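Local atomic coordinates of putative type 11 methyltransferase (Sulfolobus solfataricus, PDB entry 3I9F), a protein that probably transfers a methyl group from S-adenosylmethionine to an acceptor whose identity is not established, and is seen with zinc ions in the crystal. Residues 41-46 / 63-68; 69-74 / 99-104; 76-81 / 105-110; 90-95 / 134-139. All coordinates share one frame; numbering follows the deposited sequence.

Interaction 1 of 4, residues 41-46 / 63-68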
# COMPACT_ATOMS: atom_id res chain seq x y z
N LYS B 41 1.86 -12.00 0.58
CA LYS B 41 1.97 -10.57 0.91
C LYS B 41 1.61 -10.34 2.35
O LYS B 41 0.71 -10.97 2.86
CB LYS B 41 0.99 -9.73 0.11
CG LYS B 41 1.37 -9.42 -1.31
CD LYS B 41 0.37 -8.43 -1.93
CE LYS B 41 0.62 -8.26 -3.42
NZ LYS B 41 -0.68 -8.23 -4.13
N LEU B 42 2.29 -9.40 2.99
CA LEU B 42 1.99 -9.04 4.37
C LEU B 42 1.71 -7.55 4.44
O LEU B 42 2.59 -6.73 4.11
CB LEU B 42 3.14 -9.40 5.31
CG LEU B 42 2.94 -9.11 6.79
CD1 LEU B 42 1.59 -9.55 7.33
CD2 LEU B 42 4.05 -9.80 7.57
N TYR B 43 0.50 -7.23 4.89
CA TYR B 43 0.11 -5.86 5.17
C TYR B 43 0.10 -5.66 6.68
O TYR B 43 -0.46 -6.49 7.41
CB TYR B 43 -1.29 -5.59 4.67
CG TYR B 43 -1.52 -5.64 3.19
CD1 TYR B 43 -1.22 -4.56 2.39
CD2 TYR B 43 -2.11 -6.76 2.58
CE1 TYR B 43 -1.45 -4.58 1.03
CE2 TYR B 43 -2.36 -6.78 1.23
CZ TYR B 43 -2.03 -5.68 0.45
OH TYR B 43 -2.25 -5.67 -0.91
N CYS B 44 0.68 -4.56 7.13
CA CYS B 44 0.57 -4.11 8.50
C CYS B 44 -0.19 -2.79 8.57
O CYS B 44 0.25 -1.79 8.01
CB CYS B 44 1.95 -3.87 9.06
SG CYS B 44 2.84 -5.39 9.33
N ILE B 45 -1.31 -2.80 9.27
CA ILE B 45 -2.14 -1.61 9.48
C ILE B 45 -2.05 -1.08 10.92
O ILE B 45 -2.24 -1.81 11.88
CB ILE B 45 -3.63 -1.90 9.19
CG1 ILE B 45 -3.75 -2.62 7.84
CG2 ILE B 45 -4.43 -0.61 9.28
CD1 ILE B 45 -5.09 -2.64 7.23
N ASP B 46 -1.77 0.19 11.06
CA ASP B 46 -1.90 0.83 12.35
C ASP B 46 -2.04 2.33 12.19
O ASP B 46 -1.39 2.97 11.37
CB ASP B 46 -0.72 0.47 13.30
CG ASP B 46 -1.12 0.56 14.81
OD1 ASP B 46 -0.88 -0.43 15.55
OD2 ASP B 46 -1.69 1.61 15.25
N ILE B 63 3.99 -4.33 3.68
CA ILE B 63 3.30 -3.14 3.19
C ILE B 63 2.59 -2.47 4.39
O ILE B 63 1.66 -3.01 4.91
CB ILE B 63 2.34 -3.47 2.07
CG1 ILE B 63 3.08 -4.18 0.92
CG2 ILE B 63 1.64 -2.18 1.59
CD1 ILE B 63 2.12 -4.73 -0.24
N THR B 64 3.09 -1.33 4.82
CA THR B 64 2.54 -0.59 5.97
C THR B 64 1.46 0.39 5.51
O THR B 64 1.68 1.13 4.59
CB THR B 64 3.62 0.22 6.73
OG1 THR B 64 4.31 1.08 5.83
CG2 THR B 64 4.62 -0.68 7.43
N LEU B 65 0.29 0.37 6.16
CA LEU B 65 -0.80 1.23 5.81
C LEU B 65 -1.39 1.85 7.06
O LEU B 65 -1.49 1.19 8.09
CB LEU B 65 -1.89 0.44 5.10
CG LEU B 65 -1.54 -0.24 3.78
CD1 LEU B 65 -2.74 -1.09 3.33
CD2 LEU B 65 -1.12 0.76 2.65
N SER B 66 -1.82 3.11 6.95
CA SER B 66 -2.54 3.78 8.04
C SER B 66 -3.95 3.23 8.20
O SER B 66 -4.57 3.41 9.21
CB SER B 66 -2.64 5.30 7.81
OG SER B 66 -3.54 5.60 6.76
N ASP B 67 -4.41 2.47 7.21
CA ASP B 67 -5.79 2.14 7.06
C ASP B 67 -5.91 1.11 5.90
O ASP B 67 -5.07 1.07 5.02
CB ASP B 67 -6.45 3.47 6.67
CG ASP B 67 -7.89 3.33 6.39
OD1 ASP B 67 -8.68 3.36 7.36
OD2 ASP B 67 -8.22 3.15 5.21
N PRO B 68 -6.98 0.32 5.85
CA PRO B 68 -7.06 -0.69 4.82
C PRO B 68 -7.62 -0.25 3.46
O PRO B 68 -7.74 -1.07 2.55
CB PRO B 68 -7.96 -1.74 5.46
CG PRO B 68 -8.89 -0.93 6.25
CD PRO B 68 -8.01 0.15 6.86

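Interaction 2 of 4, residues 69-74 / 99-104. With ZN (zinc ion), chain F.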
# COMPACT_ATOMS: atom_id res chain seq x y z
N LYS B 69 -7.88 1.02 3.27
CA LYS B 69 -8.44 1.50 2.02
C LYS B 69 -7.74 0.96 0.73
O LYS B 69 -8.40 0.53 -0.19
CB LYS B 69 -8.44 3.03 2.03
CG LYS B 69 -8.93 3.72 0.78
CD LYS B 69 -8.67 5.25 0.94
CE LYS B 69 -8.80 6.06 -0.36
NZ LYS B 69 -10.03 5.71 -1.13
N GLU B 70 -6.42 0.99 0.67
CA GLU B 70 -5.74 0.70 -0.61
C GLU B 70 -5.53 -0.80 -0.87
O GLU B 70 -5.02 -1.18 -1.91
CB GLU B 70 -4.43 1.45 -0.68
CG GLU B 70 -4.57 2.99 -0.65
CD GLU B 70 -5.38 3.59 -1.84
OE1 GLU B 70 -5.52 2.91 -2.88
OE2 GLU B 70 -5.87 4.75 -1.73
N ILE B 71 -5.95 -1.63 0.09
CA ILE B 71 -5.94 -3.05 -0.08
C ILE B 71 -7.13 -3.43 -0.95
O ILE B 71 -8.27 -3.01 -0.68
CB ILE B 71 -6.08 -3.82 1.23
CG1 ILE B 71 -4.97 -3.46 2.23
CG2 ILE B 71 -6.06 -5.29 0.94
CD1 ILE B 71 -5.04 -4.20 3.59
N PRO B 72 -6.86 -4.19 -2.02
CA PRO B 72 -7.88 -4.46 -3.01
C PRO B 72 -9.04 -5.31 -2.51
O PRO B 72 -8.89 -6.10 -1.56
CB PRO B 72 -7.12 -5.17 -4.13
CG PRO B 72 -5.66 -5.30 -3.66
CD PRO B 72 -5.48 -4.44 -2.50
N ASP B 73 -10.18 -5.17 -3.16
CA ASP B 73 -11.34 -5.96 -2.82
C ASP B 73 -11.02 -7.43 -2.94
O ASP B 73 -10.29 -7.81 -3.85
CB ASP B 73 -12.51 -5.65 -3.76
CG ASP B 73 -13.05 -4.21 -3.62
OD1 ASP B 73 -12.71 -3.45 -2.65
OD2 ASP B 73 -13.84 -3.86 -4.53
N ASN B 74 -11.54 -8.24 -2.01
CA ASN B 74 -11.62 -9.68 -2.18
C ASN B 74 -10.26 -10.24 -2.54
O ASN B 74 -10.16 -10.99 -3.48
CB ASN B 74 -12.63 -10.01 -3.30
CG ASN B 74 -12.77 -11.52 -3.59
OD1 ASN B 74 -12.58 -11.95 -4.72
ND2 ASN B 74 -13.14 -12.30 -2.59
N LYS B 99 -14.86 -7.11 5.69
CA LYS B 99 -15.69 -7.84 4.75
C LYS B 99 -15.34 -7.57 3.33
O LYS B 99 -15.50 -8.45 2.49
CB LYS B 99 -17.18 -7.61 4.99
CG LYS B 99 -17.63 -8.20 6.30
CD LYS B 99 -19.13 -8.10 6.55
CE LYS B 99 -19.69 -6.68 6.53
NZ LYS B 99 -21.00 -6.53 7.30
N ARG B 100 -14.86 -6.37 3.01
CA ARG B 100 -14.60 -6.05 1.60
C ARG B 100 -13.30 -6.70 1.11
O ARG B 100 -13.26 -7.17 -0.02
CB ARG B 100 -14.60 -4.54 1.38
CG ARG B 100 -13.97 -4.00 0.12
CD ARG B 100 -13.77 -2.43 0.14
NE ARG B 100 -12.60 -1.99 0.90
CZ ARG B 100 -11.34 -2.17 0.54
NH1 ARG B 100 -11.03 -2.77 -0.60
NH2 ARG B 100 -10.34 -1.72 1.30
N ILE B 101 -12.27 -6.74 1.96
CA ILE B 101 -10.96 -7.18 1.51
C ILE B 101 -10.81 -8.68 1.61
O ILE B 101 -10.09 -9.25 0.86
CB ILE B 101 -9.78 -6.47 2.23
CG1 ILE B 101 -9.78 -6.75 3.73
CG2 ILE B 101 -9.78 -4.97 1.96
CD1 ILE B 101 -8.56 -6.18 4.49
N LEU B 102 -11.49 -9.32 2.55
CA LEU B 102 -11.38 -10.77 2.74
C LEU B 102 -12.02 -11.57 1.56
O LEU B 102 -13.06 -11.18 1.02
CB LEU B 102 -12.06 -11.17 4.05
CG LEU B 102 -11.73 -12.55 4.62
CD1 LEU B 102 -10.27 -12.63 5.11
CD2 LEU B 102 -12.72 -12.90 5.73
N LYS B 103 -11.38 -12.67 1.17
CA LYS B 103 -11.98 -13.57 0.14
C LYS B 103 -13.21 -14.29 0.70
O LYS B 103 -13.47 -14.30 1.90
CB LYS B 103 -10.99 -14.62 -0.36
CG LYS B 103 -9.74 -14.14 -1.10
CD LYS B 103 -9.01 -15.39 -1.61
CE LYS B 103 -7.71 -15.12 -2.37
NZ LYS B 103 -7.96 -14.46 -3.73
N ASP B 104 -13.98 -14.92 -0.17
CA ASP B 104 -15.12 -15.71 0.32
C ASP B 104 -14.72 -16.83 1.29
O ASP B 104 -15.43 -17.12 2.22
CB ASP B 104 -15.89 -16.28 -0.85
CG ASP B 104 -16.51 -15.18 -1.74
OD1 ASP B 104 -16.40 -13.94 -1.44
OD2 ASP B 104 -17.13 -15.59 -2.75
ZN ZN F . -17.56 -12.73 -2.42

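Interaction 3 of 4, residues 76-81 / 105-110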
# COMPACT_ATOMS: atom_id res chain seq x y z
N VAL B 76 -7.78 -11.07 0.19
CA VAL B 76 -7.07 -11.41 1.42
C VAL B 76 -7.50 -12.75 2.03
O VAL B 76 -8.70 -13.06 2.11
CB VAL B 76 -7.20 -10.25 2.52
CG1 VAL B 76 -6.66 -10.71 3.90
CG2 VAL B 76 -6.47 -9.01 2.06
N ASP B 77 -6.51 -13.52 2.47
CA ASP B 77 -6.74 -14.88 2.97
C ASP B 77 -6.92 -14.94 4.48
O ASP B 77 -7.90 -15.52 4.96
CB ASP B 77 -5.59 -15.82 2.52
CG ASP B 77 -5.47 -15.90 0.98
OD1 ASP B 77 -6.44 -16.45 0.36
OD2 ASP B 77 -4.44 -15.38 0.40
N PHE B 78 -6.00 -14.31 5.20
CA PHE B 78 -6.09 -14.16 6.63
C PHE B 78 -5.93 -12.69 7.15
O PHE B 78 -5.09 -11.91 6.67
CB PHE B 78 -4.98 -15.00 7.27
CG PHE B 78 -5.09 -16.48 6.97
CD1 PHE B 78 -5.87 -17.30 7.78
CD2 PHE B 78 -4.42 -17.04 5.87
CE1 PHE B 78 -5.97 -18.66 7.52
CE2 PHE B 78 -4.53 -18.38 5.59
CZ PHE B 78 -5.29 -19.20 6.41
N ILE B 79 -6.72 -12.34 8.15
CA ILE B 79 -6.65 -11.06 8.84
C ILE B 79 -6.49 -11.37 10.31
O ILE B 79 -7.34 -12.02 10.91
CB ILE B 79 -7.96 -10.26 8.65
CG1 ILE B 79 -8.16 -9.88 7.19
CG2 ILE B 79 -7.95 -9.02 9.51
CD1 ILE B 79 -9.51 -9.36 6.88
N LEU B 80 -5.40 -10.91 10.90
CA LEU B 80 -5.17 -11.09 12.32
C LEU B 80 -5.53 -9.81 13.09
O LEU B 80 -5.13 -8.70 12.72
CB LEU B 80 -3.72 -11.44 12.58
CG LEU B 80 -3.27 -11.52 14.04
CD1 LEU B 80 -3.92 -12.68 14.78
CD2 LEU B 80 -1.74 -11.62 14.13
N PHE B 81 -6.26 -10.02 14.18
CA PHE B 81 -6.51 -8.99 15.19
C PHE B 81 -5.93 -9.50 16.48
O PHE B 81 -6.55 -10.25 17.17
CB PHE B 81 -8.00 -8.78 15.36
CG PHE B 81 -8.64 -7.96 14.28
CD1 PHE B 81 -8.55 -6.58 14.29
CD2 PHE B 81 -9.36 -8.55 13.31
CE1 PHE B 81 -9.14 -5.83 13.34
CE2 PHE B 81 -9.97 -7.81 12.32
CZ PHE B 81 -9.85 -6.45 12.33
N ASP B 105 -13.54 -17.42 1.10
CA ASP B 105 -13.05 -18.51 1.93
C ASP B 105 -11.95 -18.02 2.89
O ASP B 105 -11.17 -18.80 3.42
CB ASP B 105 -12.51 -19.64 1.02
CG ASP B 105 -11.29 -19.19 0.12
OD1 ASP B 105 -11.32 -18.04 -0.45
OD2 ASP B 105 -10.32 -20.01 -0.02
N GLY B 106 -11.92 -16.72 3.16
CA GLY B 106 -10.86 -16.16 4.00
C GLY B 106 -11.18 -16.43 5.44
O GLY B 106 -12.28 -16.86 5.73
N ARG B 107 -10.21 -16.21 6.32
CA ARG B 107 -10.34 -16.45 7.75
C ARG B 107 -9.92 -15.21 8.56
O ARG B 107 -8.94 -14.54 8.22
CB ARG B 107 -9.45 -17.64 8.16
CG ARG B 107 -10.11 -19.02 8.36
CD ARG B 107 -11.14 -19.33 7.35
NE ARG B 107 -11.60 -20.71 7.40
CZ ARG B 107 -12.50 -21.22 6.56
NH1 ARG B 107 -12.85 -22.50 6.67
NH2 ARG B 107 -13.06 -20.46 5.62
N VAL B 108 -10.64 -14.92 9.64
CA VAL B 108 -10.23 -13.90 10.60
C VAL B 108 -9.71 -14.57 11.86
O VAL B 108 -10.37 -15.44 12.41
CB VAL B 108 -11.41 -12.97 10.94
CG1 VAL B 108 -11.02 -11.98 12.09
CG2 VAL B 108 -11.89 -12.23 9.66
N ILE B 109 -8.54 -14.17 12.32
CA ILE B 109 -7.98 -14.69 13.55
C ILE B 109 -8.04 -13.63 14.63
O ILE B 109 -7.43 -12.59 14.48
CB ILE B 109 -6.49 -15.09 13.40
CG1 ILE B 109 -6.29 -16.04 12.21
CG2 ILE B 109 -6.01 -15.75 14.66
CD1 ILE B 109 -4.92 -15.91 11.52
N ILE B 110 -8.77 -13.90 15.72
CA ILE B 110 -8.79 -13.04 16.90
C ILE B 110 -7.95 -13.62 18.02
O ILE B 110 -8.16 -14.75 18.42
CB ILE B 110 -10.23 -12.87 17.47
CG1 ILE B 110 -11.21 -12.35 16.41
CG2 ILE B 110 -10.22 -11.97 18.73
CD1 ILE B 110 -10.67 -11.28 15.53

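Interaction 4 of 4, residues 90-95 / 134-139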
# COMPACT_ATOMS: atom_id res chain seq x y z
N ASP B 90 -13.49 3.42 15.05
CA ASP B 90 -14.42 3.10 14.02
C ASP B 90 -14.67 1.58 13.79
O ASP B 90 -14.44 1.01 12.74
CB ASP B 90 -13.94 3.80 12.77
CG ASP B 90 -13.80 5.30 12.98
OD1 ASP B 90 -14.64 5.92 13.68
OD2 ASP B 90 -12.83 5.89 12.50
N LYS B 91 -15.14 0.92 14.81
CA LYS B 91 -15.28 -0.49 14.74
C LYS B 91 -16.19 -0.93 13.60
O LYS B 91 -15.84 -1.91 12.92
CB LYS B 91 -15.69 -1.05 16.09
CG LYS B 91 -14.60 -0.93 17.16
CD LYS B 91 -15.11 -1.49 18.49
CE LYS B 91 -14.12 -1.54 19.64
NZ LYS B 91 -13.32 -0.28 19.81
N GLN B 92 -17.27 -0.17 13.30
CA GLN B 92 -18.15 -0.57 12.19
C GLN B 92 -17.45 -0.36 10.85
O GLN B 92 -17.65 -1.16 9.92
CB GLN B 92 -19.50 0.15 12.21
CG GLN B 92 -20.41 -0.22 13.36
CD GLN B 92 -21.13 -1.55 13.19
OE1 GLN B 92 -20.77 -2.39 12.35
NE2 GLN B 92 -22.17 -1.76 14.01
N HIS B 93 -16.61 0.68 10.73
CA HIS B 93 -15.80 0.86 9.52
C HIS B 93 -14.79 -0.29 9.36
O HIS B 93 -14.54 -0.75 8.24
CB HIS B 93 -15.05 2.18 9.58
CG HIS B 93 -13.97 2.34 8.56
ND1 HIS B 93 -14.23 2.70 7.24
CD2 HIS B 93 -12.62 2.27 8.68
CE1 HIS B 93 -13.07 2.83 6.60
NE2 HIS B 93 -12.08 2.59 7.46
N VAL B 94 -14.23 -0.75 10.48
CA VAL B 94 -13.31 -1.87 10.44
C VAL B 94 -13.97 -3.18 9.95
O VAL B 94 -13.47 -3.82 9.05
CB VAL B 94 -12.68 -2.08 11.82
CG1 VAL B 94 -12.03 -3.50 11.93
CG2 VAL B 94 -11.72 -0.94 12.13
N ILE B 95 -15.11 -3.58 10.53
CA ILE B 95 -15.87 -4.74 10.06
C ILE B 95 -16.23 -4.63 8.61
O ILE B 95 -16.06 -5.55 7.85
CB ILE B 95 -17.18 -4.88 10.81
CG1 ILE B 95 -16.94 -5.06 12.30
CG2 ILE B 95 -17.97 -6.01 10.22
CD1 ILE B 95 -15.78 -5.94 12.67
N MET B 134 -18.30 -11.61 18.70
CA MET B 134 -19.27 -12.07 17.70
C MET B 134 -20.47 -11.12 17.47
O MET B 134 -21.13 -11.20 16.45
CB MET B 134 -19.71 -13.53 17.98
CG MET B 134 -18.49 -14.51 18.14
SD MET B 134 -17.14 -14.36 16.92
CE MET B 134 -18.14 -14.85 15.51
N GLY B 135 -20.71 -10.19 18.39
CA GLY B 135 -21.58 -9.06 18.13
C GLY B 135 -21.06 -8.20 17.00
O GLY B 135 -21.83 -7.78 16.17
N TRP B 136 -19.76 -7.95 16.94
CA TRP B 136 -19.16 -7.17 15.84
C TRP B 136 -18.96 -7.98 14.55
O TRP B 136 -19.20 -7.49 13.41
CB TRP B 136 -17.80 -6.62 16.26
CG TRP B 136 -17.93 -5.67 17.34
CD1 TRP B 136 -17.71 -5.89 18.67
CD2 TRP B 136 -18.34 -4.33 17.22
NE1 TRP B 136 -17.97 -4.77 19.38
CE2 TRP B 136 -18.36 -3.79 18.52
CE3 TRP B 136 -18.73 -3.53 16.15
CZ2 TRP B 136 -18.72 -2.46 18.77
CZ3 TRP B 136 -19.08 -2.21 16.40
CH2 TRP B 136 -19.09 -1.70 17.71
N PHE B 137 -18.45 -9.19 14.72
CA PHE B 137 -18.17 -10.05 13.62
C PHE B 137 -19.38 -10.94 13.40
O PHE B 137 -19.25 -12.16 13.34
CB PHE B 137 -16.93 -10.86 13.92
CG PHE B 137 -15.66 -10.05 13.89
CD1 PHE B 137 -14.88 -10.01 12.74
CD2 PHE B 137 -15.23 -9.33 14.99
CE1 PHE B 137 -13.73 -9.27 12.70
CE2 PHE B 137 -14.09 -8.61 14.96
CZ PHE B 137 -13.34 -8.57 13.81
N SER B 138 -20.54 -10.32 13.24
CA SER B 138 -21.84 -11.02 13.20
C SER B 138 -22.19 -11.73 11.88
O SER B 138 -23.20 -12.45 11.85
CB SER B 138 -22.93 -10.00 13.46
OG SER B 138 -22.87 -9.01 12.44
N ASN B 139 -21.40 -11.51 10.82
CA ASN B 139 -21.53 -12.27 9.58
C ASN B 139 -20.50 -13.41 9.54
O ASN B 139 -20.09 -13.87 8.46
CB ASN B 139 -21.32 -11.37 8.36
CG ASN B 139 -22.17 -10.11 8.40
OD1 ASN B 139 -21.67 -8.98 8.71
ND2 ASN B 139 -23.46 -10.27 8.13
O HOH W 1 -20.81 -4.87 12.89

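Interaction 1 of 4, residues 41-46 / 63-68
Tyr43 and Ile45 on strand 39-45 pack beside Ile63 and Leu65 on strand 63-65. The two strands, with helix 49-58 between them in sequence, form a beta-alpha-beta unit of the Rossmann-like methyltransferase sheet. They run parallel, and 63-65 is the outermost strand on this side within the chain. Ile63 N reaches Leu42 O at 2.8 Å, and Ile63 O takes Cys44 N at 2.9 Å. Cys44 O then accepts Leu65 N, and Leu65 O accepts Asp46 N. This ladder is the firm part of the contact.

On the Tyr43 face the apolar groups meet closely. The Tyr43 and Ile63 side chains lie side by side, pointing the same way. CG of Tyr43 is anti to the carbonyl carbon (chi1 -65°), which carries CD1 to within 3.7 Å of Ile63 CB and 3.9 Å of Leu65 CD1. Cys44 and Thr64 occupy the other face, where helix 49-58 covers them.

The looser, partly exposed side lies toward both strand ends. Lys41 turns its amine away, toward a weak, long ion pair with Asp60 of the second subunit. Ser66 OG forms a hydrogen bond with Glu70 of the second subunit. Asp46 points away from segment 63-68; its OD1 accepts a hydrogen bond from Gly27 N, its OD2 one from Asn48 N. In related methyltransferases an acidic residue at the end of this strand commonly meets the cofactor ribose, but no cofactor is bound here. One close contact remains past the strand end: the buried Pro68 crosses Ile45 at about a right angle, with Ile45 CD1 3.5 Å from Pro68 CB.

Interaction 2 of 4, residues 69-74 / 99-104
Arg100, on the last turn of helix 91-101, ties that helix to Ile71 and Asp73 in the loop that leads into strand 76-82. Its side chain bends at chi3 (80°), and this brings the guanidinium group across to the loop. NH1 and NH2 both grip Ile71 O end-on, at 2.8 and 3.1 Å, and the oxygen lies almost in the guanidinium plane. NH1 also forms a salt bridge to Asp73 OD1 at 2.7 Å. The carboxylate plane is turned 57° from that of the guanidinium. NH2 has a further ionic partner in Glu97, so the guanidinium pairs with two acids. Replacing Arg100 by an alanine would probably leave the Asp73 carboxylate and Ile71 O without these donors, with the loop tied to the helix end mainly by its backbone bond and apolar packing.

The backbone adds a second tie. Asn74 N donates to Arg100 O at 2.8 Å, on a lone pair in the carbonyl plane, and so takes up a carbonyl of the ending helix. Beside the polar groups, Ile71 CG2 touches Ile101 CG2 at 3.9 Å. Asn74 ND2 lies beside the backbone of Lys103, 3.2 Å from Lys103 CA.

Asp104 OD1 binds a zinc ion at 1.9 Å. His166, His168 and His170 complete the site, and they belong to a C-terminal histidine run that is probably a purification tag.

Ile71 also packs on Tyr43 and Ile45 of strand 39-45 and on Val76 of strand 76-82. Ile101 reaches Ile79 of strand 76-82, while Leu102 rests on Phe140 of strand 140-146.

Interaction 3 of 4, residues 76-81 / 105-110
Phe78 to Phe81 lie residue for residue beside Arg107 to Ile110, as neighbouring parallel strands in the middle of the Rossmann-like sheet. Backbone hydrogen bonds come first. Arg107 N donates to Asp77 O at 2.8 Å, and Arg107 O accepts Ile79 N at 3.1 Å. Ile79 O then takes Ile109 N at 2.8 Å. Phe81 N closes the series on Ile109 O at 2.8 Å, in a nearly straight bond (177°). Between these, CA-H groups approach carbonyl oxygens, as at Phe78 CA and Arg107 O.

Apolar contacts fill both faces. On one face Phe78 CD1 meets Arg107 CB at 3.6 Å and, more distantly, the CD1 methyl of Ile109. Leu80 CD1 touches Ile109 CG2 at 3.7 Å. Here CG of Leu80 stands opposite its own backbone N (chi1 174°), and this carries the branch across to Ile109. On the other face Phe81 and Ile110 lie side by side, with Phe81 CB 3.7 Å from Ile110 CD1. Val108 CG1 comes to the edge of the Phe81 ring, near its plane, 4.0 Å from CD2. That ring also stacks on Tyr24, and helix 91-101 packs over it.

Two charged groups turn to outside partners. The end of Arg107 leads away, and its NE forms a salt bridge with Glu143. Asp77 OD2 accepts a hydrogen bond from Val20 N.

The chemistry is thus that of a buried strand pair. Main-chain polar groups bond to each other along the seam, aliphatic and aromatic groups fill the two faces, and the charged ends of Arg107 and Asp77 find their mates outside these two segments.

Interaction 4 of 4, residues 90-95 / 134-139
The first turn of helix 91-101 meets the last turn of helix 130-136, with Ile95 and Phe137 nearest at 6.8 Å between CA atoms, and Phe137 leaves the helix as the centre of an inverse gamma turn. No direct hydrogen bond joins the two segments. Most of the contact is made by side chains over aromatic faces.

Lys91 lies over one face of Trp136. Its CB stands 3.9 Å from the centroid of the six-membered ring, in a CH-pi contact 21° off the ring normal. Further along, Lys91 CD passes over the same ring system, 3.7 Å from Trp136 CZ2. The amine continues past it to the backbone oxygens of Met88 and His86. Gln92 comes to the ring edge, but it has two conformers, so this approach and its water link to Trp136 O are tentative. A serine at Trp136 would probably leave the methylene chain of Lys91 without its aromatic cover and open a gap between the helices.

Ile95 makes the second CH-pi contact. Its CD1 sits over the centre of the Phe137 ring, 3.8 Å from the centroid and 12° off the normal. CG1 of Ile95 stands anti to the carbonyl carbon (chi1 -60°) and packs at 3.5 Å against Trp136 O. Phe85 meets both aromatic rings from outside the segments, and Leu157 of strand 152-159 also touches Phe137.

This is helix-to-helix packing on one side of the sheet, between the helix that joins two parallel strands and the one that precedes strand 140-146, which pairs with the reversed strand 152-159 as in the class I methyltransferase fold.

Overall arrangement
The four contacts work on one seven-stranded sheet. Interaction 1 comes first along the chain and is complete before the others open, while the segments of interactions 2, 3 and 4 alternate. Interaction 3 holds the middle of the sheet, and interaction 1 lies toward one edge, with centres 14 Å apart. Interaction 2 touches both, at 13 Å from interaction 1 and 11 Å from interaction 3. Helix 91-101 serves interaction 2 at its end and interaction 4 at its start. Phe81 and Val108 of interaction 3 reach Phe137 of interaction 4. Interactions 1 and 2 also touch the second subunit, so the edge strand and the loop after it take part in the subunit interface of this assembly.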